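Beta-glucanase (Bacteroides thetaiotaomicron, PDB 6EUG) probably hydrolyses beta-1,3-galactosidic bonds of arabinogalactan through its five-bladed GH43 beta-propeller domain, the part of a longer GH16-GH43 protein present here. Local coordinates at residues K56-G61 with I75-S80; H101-G106 with Y153-S158. One frame throughout, in Å; residues are numbered along the deposited sequence.

Contact 1 of 2, residues K56-G61 with I75-S80; sequences KYYWFG and INCYSS
Cys77 turns its sulfur to two aromatic rings of the neighbouring strand. With SG anti to the backbone N (chi1 177°), the thiol lies 3.8 Å from Phe60 CE2, its directly opposed residue in a non-hydrogen-bonded pair, and meets that ring obliquely. Toward Tyr58 the same SG approaches differently: it sits at the ring edge, close to the ring plane, 4.0 Å from CD2. One sulfur thus makes sulfur-aromatic contacts with both rings. Ser79 CB meets the Tyr58 ring obliquely, 3.9 Å from CE2, and Ile75 CG2 extends the apolar row by touching Phe60 CB. Cys77, Ser79, Tyr58 and Phe60 share one face of an antiparallel hairpin, strands 56-62 and 74-80, which form the two middle strands of a four-stranded propeller blade. Three hydrogen-bonded pairs, Tyr57-Ser80, Trp59-Tyr78 and Gly61-Asn76, join the backbones through six bonds; Trp59 N to Tyr78 O, at 2.8 Å, is almost straight (176°). The other face carries Tyr57, Trp59 and Tyr78. Trp59 and Tyr78 approach each other through their CB atoms, 4.5 Å apart, and then diverge: the indole, with CG anti to its backbone N (chi1 179°), leads away to meet the rings of Trp86, Tyr350 and Trp352, whereas the phenol hydroxyl of Tyr78 is hydrogen-bonded to the backbone N of Asn44. Asn76 reaches the same residue from its ND2, which bonds to Asn44 O. At the other end of the pairing, Ser79 OG is hydrogen-bonded to Glu89 and also accepts a bond from a water, 2.7 Å from OG, that Lys56 NZ reaches only weakly.

Contact 2 of 2, residues H101-G106 with Y153-S158; sequences HDIEKG and YRFIRS
His101 and Phe155 meet where a type I beta turn, His101 to Glu104, rests on strand 154-159, an edge strand of a propeller blade. The aromatic contact is an offset edge-to-face pair: the imidazole directs its edge to the phenyl face, with CE1 3.4 Å from Phe155 CD2 and the planes 68° apart. An extended first torsion (chi1 171°, CG anti to N) carries the phenyl ring out to the turn. Apolar packing comes from Ile103, whose CD1 touches Phe155 CB at 3.9 Å while CG2 lies beside CD1 and CE1 of the ring. Within the turn, Ile103 N donates to His101 ND1 (3.1 Å), a bond that helps to hold the rotation of the imidazole, and Glu104 N bonds to His101 O. Polar contacts gather at Asp102. Its carboxylate stands steeply to the phenyl plane, with OD2 at the ring edge, 3.6 Å from CZ. Arg140 is hydrogen-bonded to Ser158 OG and forms a long, weak ion pair with Asp102. A water donates to Asp102 OD2 and accepts from Ser158 N, while Ser158 OG donates to OD2 over 2.8 Å, approaching from above the carboxylate plane.

Overall arrangement
The two contacts follow one another along the chain, contact 1 closing before contact 2 opens, and their centres lie about 20 Å apart. Contact 1 is the buried middle of the first blade, strands 48-53 to 87-94; contact 2, at the surface, sets the loop between strands 87-94 and 108-117 against the last strand of the second blade. The two blades meet directly where Phe60 CZ packs on Tyr153 OH at 3.7 Å, and Tyr153 also bonds through its backbone to Ala92 of the first blade. The bound glucoimidazole is about 11 Å from the Ile75 side chain. The loop of contact 2 runs into strand 108-117, which carries Glu110 and Arg111 of its pocket, so the junction of these blades leads to the ligand site.

Contact 1 of 2, residues K56-G61 with I75-S80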
ATOM      1  N   LYS A  56      -6.285 -21.496  -4.447  1.00 19.03           N
ATOM      2  CA  LYS A  56      -4.877 -21.148  -4.127  1.00 20.14           C
ATOM      3  C   LYS A  56      -4.696 -19.678  -3.725  1.00 17.35           C
ATOM      4  O   LYS A  56      -5.368 -18.776  -4.247  1.00 16.93           O
ATOM      5  CB  LYS A  56      -3.938 -21.380  -5.338  1.00 23.28           C
ATOM      6  CG  LYS A  56      -3.905 -22.768  -5.943  1.00 27.77           C
ATOM      7  CD  LYS A  56      -2.841 -22.875  -7.034  1.00 33.62           C
ATOM      8  CE  LYS A  56      -2.704 -24.302  -7.540  1.00 41.04           C
ATOM      9  NZ  LYS A  56      -1.346 -24.531  -8.113  1.00 47.57           N
ATOM     10  N   TYR A  57      -3.754 -19.445  -2.828  1.00 18.64           N
ATOM     11  CA  TYR A  57      -3.262 -18.116  -2.476  1.00 19.52           C
ATOM     12  C   TYR A  57      -2.167 -17.691  -3.476  1.00 19.25           C
ATOM     13  O   TYR A  57      -1.316 -18.493  -3.819  1.00 17.65           O
ATOM     14  CB  TYR A  57      -2.687 -18.114  -1.025  1.00 17.99           C
ATOM     15  CG  TYR A  57      -3.747 -18.464   0.000  1.00 17.62           C
ATOM     16  CD1 TYR A  57      -4.557 -17.484   0.539  1.00 17.15           C
ATOM     17  CD2 TYR A  57      -3.894 -19.779   0.459  1.00 17.61           C
ATOM     18  CE1 TYR A  57      -5.562 -17.806   1.437  1.00 17.66           C
ATOM     19  CE2 TYR A  57      -4.887 -20.126   1.343  1.00 16.05           C
ATOM     20  CZ  TYR A  57      -5.678 -19.140   1.887  1.00 16.49           C
ATOM     21  OH  TYR A  57      -6.674 -19.493   2.784  1.00 16.70           O
ATOM     22  N   TYR A  58      -2.245 -16.437  -3.929  1.00 17.80           N
ATOM     23  CA  TYR A  58      -1.205 -15.760  -4.729  1.00 16.84           C
ATOM     24  C   TYR A  58      -0.638 -14.564  -3.970  1.00 16.94           C
ATOM     25  O   TYR A  58      -1.395 -13.705  -3.533  1.00 15.41           O
ATOM     26  CB  TYR A  58      -1.782 -15.343  -6.082  1.00 16.78           C
ATOM     27  CG  TYR A  58      -2.224 -16.531  -6.907  1.00 17.59           C
ATOM     28  CD1 TYR A  58      -3.506 -17.088  -6.760  1.00 17.98           C
ATOM     29  CD2 TYR A  58      -1.377 -17.125  -7.817  1.00 17.65           C
ATOM     30  CE1 TYR A  58      -3.901 -18.197  -7.514  1.00 17.96           C
ATOM     31  CE2 TYR A  58      -1.778 -18.227  -8.570  1.00 18.17           C
ATOM     32  CZ  TYR A  58      -3.036 -18.770  -8.411  1.00 17.40           C
ATOM     33  OH  TYR A  58      -3.437 -19.907  -9.143  1.00 20.46           O
ATOM     34  N   TRP A  59       0.698 -14.549  -3.842  1.00 14.86           N
ATOM     35  CA  TRP A  59       1.480 -13.510  -3.142  1.00 15.54           C
ATOM     36  C   TRP A  59       2.252 -12.733  -4.201  1.00 15.69           C
ATOM     37  O   TRP A  59       3.056 -13.316  -4.902  1.00 17.14           O
ATOM     38  CB  TRP A  59       2.424 -14.186  -2.161  1.00 16.01           C
ATOM     39  CG  TRP A  59       3.367 -13.317  -1.318  1.00 16.29           C
ATOM     40  CD1 TRP A  59       3.530 -11.944  -1.356  1.00 16.54           C
ATOM     41  CD2 TRP A  59       4.299 -13.799  -0.331  1.00 17.40           C
ATOM     42  NE1 TRP A  59       4.494 -11.566  -0.423  1.00 16.31           N
ATOM     43  CE2 TRP A  59       4.987 -12.684   0.192  1.00 16.21           C
ATOM     44  CE3 TRP A  59       4.636 -15.083   0.145  1.00 17.20           C
ATOM     45  CZ2 TRP A  59       5.999 -12.812   1.160  1.00 16.84           C
ATOM     46  CZ3 TRP A  59       5.611 -15.214   1.118  1.00 17.27           C
ATOM     47  CH2 TRP A  59       6.290 -14.088   1.625  1.00 17.64           C
ATOM     48  N   PHE A  60       1.912 -11.461  -4.390  1.00 13.79           N
ATOM     49  CA  PHE A  60       2.638 -10.540  -5.275  1.00 14.55           C
ATOM     50  C   PHE A  60       3.529  -9.600  -4.488  1.00 14.47           C
ATOM     51  O   PHE A  60       3.111  -9.111  -3.417  1.00 14.43           O
ATOM     52  CB  PHE A  60       1.656  -9.713  -6.118  1.00 15.35           C
ATOM     53  CG  PHE A  60       0.617 -10.538  -6.838  1.00 14.28           C
ATOM     54  CD1 PHE A  60      -0.584 -10.930  -6.205  1.00 15.72           C
ATOM     55  CD2 PHE A  60       0.875 -11.027  -8.143  1.00 15.75           C
ATOM     56  CE1 PHE A  60      -1.520 -11.721  -6.870  1.00 16.01           C
ATOM     57  CE2 PHE A  60      -0.064 -11.806  -8.805  1.00 15.69           C
ATOM     58  CZ  PHE A  60      -1.258 -12.161  -8.165  1.00 15.07           C
ATOM     59  N   GLY A  61       4.734  -9.293  -5.011  1.00 14.05           N
ATOM     60  CA  GLY A  61       5.595  -8.309  -4.340  1.00 13.96           C
ATOM     61  C   GLY A  61       6.736  -7.831  -5.242  1.00 14.53           C
ATOM     62  O   GLY A  61       6.922  -8.327  -6.384  1.00 14.18           O
ATOM     63  N   ILE A  75       7.546  -7.095 -10.820  1.00 15.07           N
ATOM     64  CA  ILE A  75       6.695  -7.629  -9.751  1.00 14.82           C
ATOM     65  C   ILE A  75       6.664  -9.163  -9.823  1.00 13.00           C
ATOM     66  O   ILE A  75       6.250  -9.744 -10.854  1.00 14.59           O
ATOM     67  CB  ILE A  75       5.266  -7.059  -9.874  1.00 13.46           C
ATOM     68  CG1 ILE A  75       5.250  -5.500  -9.834  1.00 14.27           C
ATOM     69  CG2 ILE A  75       4.332  -7.685  -8.833  1.00 14.02           C
ATOM     70  CD1 ILE A  75       5.977  -4.861  -8.643  1.00 14.08           C
ATOM     71  N   ASN A  76       7.083  -9.802  -8.736  1.00 13.61           N
ATOM     72  CA  ASN A  76       7.207 -11.274  -8.621  1.00 13.98           C
ATOM     73  C   ASN A  76       5.913 -11.869  -8.069  1.00 15.73           C
ATOM     74  O   ASN A  76       5.156 -11.156  -7.389  1.00 17.01           O
ATOM     75  CB  ASN A  76       8.397 -11.582  -7.672  1.00 15.71           C
ATOM     76  CG  ASN A  76       9.234 -12.787  -8.072  1.00 16.65           C
ATOM     77  OD1 ASN A  76       9.038 -13.409  -9.121  1.00 16.68           O
ATOM     78  ND2 ASN A  76      10.235 -13.088  -7.241  1.00 16.77           N
ATOM     79  N   CYS A  77       5.667 -13.158  -8.332  1.00 15.06           N
ATOM     80  CA  CYS A  77       4.499 -13.899  -7.813  1.00 13.89           C
ATOM     81  C   CYS A  77       4.858 -15.313  -7.308  1.00 15.99           C
ATOM     82  O   CYS A  77       5.597 -16.058  -7.993  1.00 16.43           O
ATOM     83  CB  CYS A  77       3.457 -14.030  -8.906  1.00 11.95           C
ATOM     84  SG  CYS A  77       1.953 -14.960  -8.565  1.00 18.07           S
ATOM     85  N   TYR A  78       4.276 -15.674  -6.160  1.00 14.86           N
ATOM     86  CA  TYR A  78       4.350 -17.037  -5.562  1.00 14.99           C
ATOM     87  C   TYR A  78       2.941 -17.562  -5.300  1.00 15.99           C
ATOM     88  O   TYR A  78       2.033 -16.768  -5.002  1.00 17.00           O
ATOM     89  CB  TYR A  78       5.171 -17.023  -4.262  1.00 15.67           C
ATOM     90  CG  TYR A  78       6.639 -16.607  -4.459  1.00 15.42           C
ATOM     91  CD1 TYR A  78       7.008 -15.271  -4.584  1.00 15.79           C
ATOM     92  CD2 TYR A  78       7.640 -17.553  -4.609  1.00 16.26           C
ATOM     93  CE1 TYR A  78       8.334 -14.884  -4.771  1.00 17.14           C
ATOM     94  CE2 TYR A  78       8.976 -17.187  -4.821  1.00 15.99           C
ATOM     95  CZ  TYR A  78       9.328 -15.846  -4.919  1.00 16.62           C
ATOM     96  OH  TYR A  78      10.655 -15.417  -5.119  1.00 16.63           O
ATOM     97  N   SER A  79       2.770 -18.898  -5.326  1.00 16.17           N
ATOM     98  CA  SER A  79       1.432 -19.503  -5.066  1.00 15.60           C
ATOM     99  C   SER A  79       1.514 -20.594  -3.985  1.00 16.10           C
ATOM    100  O   SER A  79       2.595 -21.133  -3.763  1.00 17.16           O
ATOM    101  CB  SER A  79       0.804 -20.077  -6.336  1.00 16.77           C
ATOM    102  OG  SER A  79       1.548 -21.179  -6.831  1.00 18.40           O
ATOM    103  N   SER A  80       0.392 -20.844  -3.294  1.00 16.56           N
ATOM    104  CA  SER A  80       0.324 -21.849  -2.212  1.00 16.74           C
ATOM    105  C   SER A  80      -1.106 -22.319  -1.965  1.00 20.34           C
ATOM    106  O   SER A  80      -2.021 -21.533  -2.041  1.00 19.43           O
ATOM    107  CB  SER A  80       0.810 -21.243  -0.900  1.00 17.89           C
ATOM    108  OG  SER A  80       0.959 -22.240   0.115  1.00 20.63           O
TER
HETATM  109  O   HOH W   1       1.005 -23.653  -5.941  1.00 31.37           O

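Contact 2 of 2, residues H101-G106 with Y153-S158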
ATOM      1  N   HIS A 101       9.239   3.885 -22.531  1.00 17.86           N
ATOM      2  CA  HIS A 101       7.968   3.341 -21.975  1.00 18.31           C
ATOM      3  C   HIS A 101       7.857   3.688 -20.486  1.00 16.24           C
ATOM      4  O   HIS A 101       8.884   3.752 -19.780  1.00 16.43           O
ATOM      5  CB  HIS A 101       7.911   1.828 -22.158  1.00 19.12           C
ATOM      6  CG  HIS A 101       6.547   1.241 -21.975  1.00 23.53           C
ATOM      7  ND1 HIS A 101       6.054   0.863 -20.747  1.00 21.87           N
ATOM      8  CD2 HIS A 101       5.575   0.946 -22.879  1.00 26.33           C
ATOM      9  CE1 HIS A 101       4.829   0.381 -20.896  1.00 25.32           C
ATOM     10  NE2 HIS A 101       4.520   0.404 -22.184  1.00 28.32           N
ATOM     11  N   ASP A 102       6.635   3.881 -19.999  1.00 16.02           N
ATOM     12  CA  ASP A 102       6.427   4.255 -18.589  1.00 16.06           C
ATOM     13  C   ASP A 102       7.074   3.224 -17.643  1.00 15.25           C
ATOM     14  O   ASP A 102       7.617   3.611 -16.604  1.00 16.92           O
ATOM     15  CB  ASP A 102       4.911   4.369 -18.233  1.00 16.41           C
ATOM     16  CG  ASP A 102       4.252   5.674 -18.709  1.00 19.58           C
ATOM     17  OD1 ASP A 102       4.916   6.519 -19.382  1.00 22.86           O
ATOM     18  OD2 ASP A 102       3.019   5.843 -18.400  1.00 23.36           O
ATOM     19  N   ILE A 103       7.003   1.932 -17.971  1.00 16.37           N
ATOM     20  CA  ILE A 103       7.640   0.883 -17.126  1.00 17.64           C
ATOM     21  C   ILE A 103       8.936   0.293 -17.699  1.00 15.74           C
ATOM     22  O   ILE A 103       9.303  -0.865 -17.415  1.00 15.96           O
ATOM     23  CB  ILE A 103       6.650  -0.214 -16.663  1.00 18.41           C
ATOM     24  CG1 ILE A 103       6.000  -0.967 -17.821  1.00 21.69           C
ATOM     25  CG2 ILE A 103       5.583   0.409 -15.761  1.00 21.21           C
ATOM     26  CD1 ILE A 103       5.380  -2.290 -17.397  1.00 22.55           C
ATOM     27  N   GLU A 104       9.658   1.095 -18.477  1.00 16.68           N
ATOM     28  CA  GLU A 104      10.958   0.675 -19.006  1.00 17.28           C
ATOM     29  C   GLU A 104      11.931   0.322 -17.886  1.00 16.77           C
ATOM     30  O   GLU A 104      11.883   0.926 -16.780  1.00 16.87           O
ATOM     31  CB  GLU A 104      11.547   1.739 -19.934  1.00 18.30           C
ATOM     32  CG  GLU A 104      12.015   3.026 -19.302  1.00 21.60           C
ATOM     33  CD  GLU A 104      12.531   3.986 -20.358  1.00 25.72           C
ATOM     34  OE1 GLU A 104      12.061   5.149 -20.309  1.00 28.55           O
ATOM     35  OE2 GLU A 104      13.348   3.545 -21.248  1.00 23.53           O
ATOM     36  N   LYS A 105      12.802  -0.653 -18.158  1.00 17.64           N
ATOM     37  CA  LYS A 105      13.833  -1.045 -17.184  1.00 19.12           C
ATOM     38  C   LYS A 105      14.595   0.204 -16.706  1.00 21.08           C
ATOM     39  O   LYS A 105      15.009   1.059 -17.525  1.00 19.83           O
ATOM     40  CB  LYS A 105      14.818  -2.076 -17.760  1.00 20.82           C
ATOM     41  CG  LYS A 105      15.651  -2.800 -16.705  1.00 23.55           C
ATOM     42  CD  LYS A 105      16.744  -3.643 -17.313  1.00 27.33           C
ATOM     43  CE  LYS A 105      17.896  -3.843 -16.329  1.00 31.74           C
ATOM     44  NZ  LYS A 105      17.728  -5.162 -15.715  1.00 40.59           N
ATOM     45  N   GLY A 106      14.767   0.291 -15.392  1.00 18.24           N
ATOM     46  CA  GLY A 106      15.275   1.487 -14.721  1.00 20.68           C
ATOM     47  C   GLY A 106      14.217   2.246 -13.941  1.00 18.49           C
ATOM     48  O   GLY A 106      14.563   3.049 -13.067  1.00 18.21           O
ATOM     49  N   TYR A 153       0.678  -9.977 -16.701  1.00 16.07           N
ATOM     50  CA  TYR A 153      -0.125  -8.771 -16.729  1.00 13.95           C
ATOM     51  C   TYR A 153       0.303  -7.836 -17.872  1.00 14.19           C
ATOM     52  O   TYR A 153       1.509  -7.702 -18.193  1.00 17.20           O
ATOM     53  CB  TYR A 153      -0.038  -8.012 -15.359  1.00 15.89           C
ATOM     54  CG  TYR A 153      -0.774  -8.732 -14.230  1.00 16.12           C
ATOM     55  CD1 TYR A 153      -0.304  -9.975 -13.712  1.00 14.53           C
ATOM     56  CD2 TYR A 153      -1.975  -8.218 -13.699  1.00 16.65           C
ATOM     57  CE1 TYR A 153      -1.025 -10.680 -12.733  1.00 16.24           C
ATOM     58  CE2 TYR A 153      -2.680  -8.913 -12.686  1.00 14.59           C
ATOM     59  CZ  TYR A 153      -2.209 -10.119 -12.190  1.00 16.02           C
ATOM     60  OH  TYR A 153      -2.940 -10.819 -11.218  1.00 16.19           O
ATOM     61  N   ARG A 154      -0.702  -7.154 -18.439  1.00 17.44           N
ATOM     62  CA  ARG A 154      -0.526  -6.136 -19.490  1.00 16.20           C
ATOM     63  C   ARG A 154      -0.674  -4.706 -18.893  1.00 15.81           C
ATOM     64  O   ARG A 154      -1.744  -4.347 -18.394  1.00 17.00           O
ATOM     65  CB  ARG A 154      -1.544  -6.353 -20.620  1.00 15.73           C
ATOM     66  CG  ARG A 154      -1.626  -5.217 -21.654  1.00 19.74           C
ATOM     67  CD  ARG A 154      -2.575  -5.541 -22.824  1.00 29.38           C
ATOM     68  NE  ARG A 154      -3.965  -5.867 -22.442  1.00 35.47           N
ATOM     69  CZ  ARG A 154      -4.958  -4.995 -22.185  1.00 37.73           C
ATOM     70  NH1 ARG A 154      -4.777  -3.671 -22.216  1.00 36.61           N
ATOM     71  NH2 ARG A 154      -6.162  -5.466 -21.879  1.00 41.52           N
ATOM     72  N   PHE A 155       0.399  -3.903 -18.991  1.00 16.28           N
ATOM     73  CA  PHE A 155       0.392  -2.490 -18.555  1.00 15.31           C
ATOM     74  C   PHE A 155      -0.649  -1.713 -19.366  1.00 16.98           C
ATOM     75  O   PHE A 155      -0.752  -1.889 -20.603  1.00 17.13           O
ATOM     76  CB  PHE A 155       1.794  -1.831 -18.751  1.00 17.43           C
ATOM     77  CG  PHE A 155       1.822  -0.340 -18.521  1.00 18.05           C
ATOM     78  CD1 PHE A 155       1.963   0.170 -17.234  1.00 18.51           C
ATOM     79  CD2 PHE A 155       1.692   0.569 -19.577  1.00 20.78           C
ATOM     80  CE1 PHE A 155       1.974   1.537 -16.999  1.00 20.32           C
ATOM     81  CE2 PHE A 155       1.684   1.945 -19.340  1.00 18.10           C
ATOM     82  CZ  PHE A 155       1.835   2.438 -18.052  1.00 17.89           C
ATOM     83  N   ILE A 156      -1.428  -0.893 -18.671  1.00 16.60           N
ATOM     84  CA  ILE A 156      -2.411  -0.003 -19.315  1.00 16.59           C
ATOM     85  C   ILE A 156      -1.957   1.445 -19.312  1.00 18.48           C
ATOM     86  O   ILE A 156      -1.843   2.043 -20.360  1.00 20.19           O
ATOM     87  CB  ILE A 156      -3.820  -0.119 -18.692  1.00 19.08           C
ATOM     88  CG1 ILE A 156      -4.329  -1.551 -18.779  1.00 19.87           C
ATOM     89  CG2 ILE A 156      -4.780   0.835 -19.388  1.00 20.26           C
ATOM     90  CD1 ILE A 156      -5.598  -1.801 -17.986  1.00 23.65           C
ATOM     91  N   ARG A 157      -1.801   2.051 -18.135  1.00 17.14           N
ATOM     92  CA  ARG A 157      -1.427   3.475 -18.049  1.00 18.58           C
ATOM     93  C   ARG A 157      -0.967   3.830 -16.626  1.00 16.16           C
ATOM     94  O   ARG A 157      -1.084   2.996 -15.718  1.00 16.18           O
ATOM     95  CB  ARG A 157      -2.592   4.378 -18.489  1.00 20.84           C
ATOM     96  CG  ARG A 157      -3.710   4.478 -17.464  1.00 20.92           C
ATOM     97  CD  ARG A 157      -4.865   5.390 -17.866  1.00 25.32           C
ATOM     98  NE  ARG A 157      -5.658   4.780 -18.946  1.00 33.78           N
ATOM     99  CZ  ARG A 157      -6.711   3.951 -18.823  1.00 36.13           C
ATOM    100  NH1 ARG A 157      -7.288   3.495 -19.943  1.00 37.59           N
ATOM    101  NH2 ARG A 157      -7.190   3.532 -17.641  1.00 31.15           N
ATOM    102  N   SER A 158      -0.364   5.019 -16.494  1.00 13.58           N
ATOM    103  CA  SER A 158       0.092   5.546 -15.198  1.00 15.67           C
ATOM    104  C   SER A 158      -0.192   7.031 -15.136  1.00 16.51           C
ATOM    105  O   SER A 158      -0.367   7.707 -16.173  1.00 17.50           O
ATOM    106  CB  SER A 158       1.592   5.274 -14.950  1.00 19.34           C
ATOM    107  OG  SER A 158       2.451   6.154 -15.689  1.00 17.59           O
TER
HETATM  108  O   HOH W   2       0.552   6.129 -19.178  1.00 20.70           O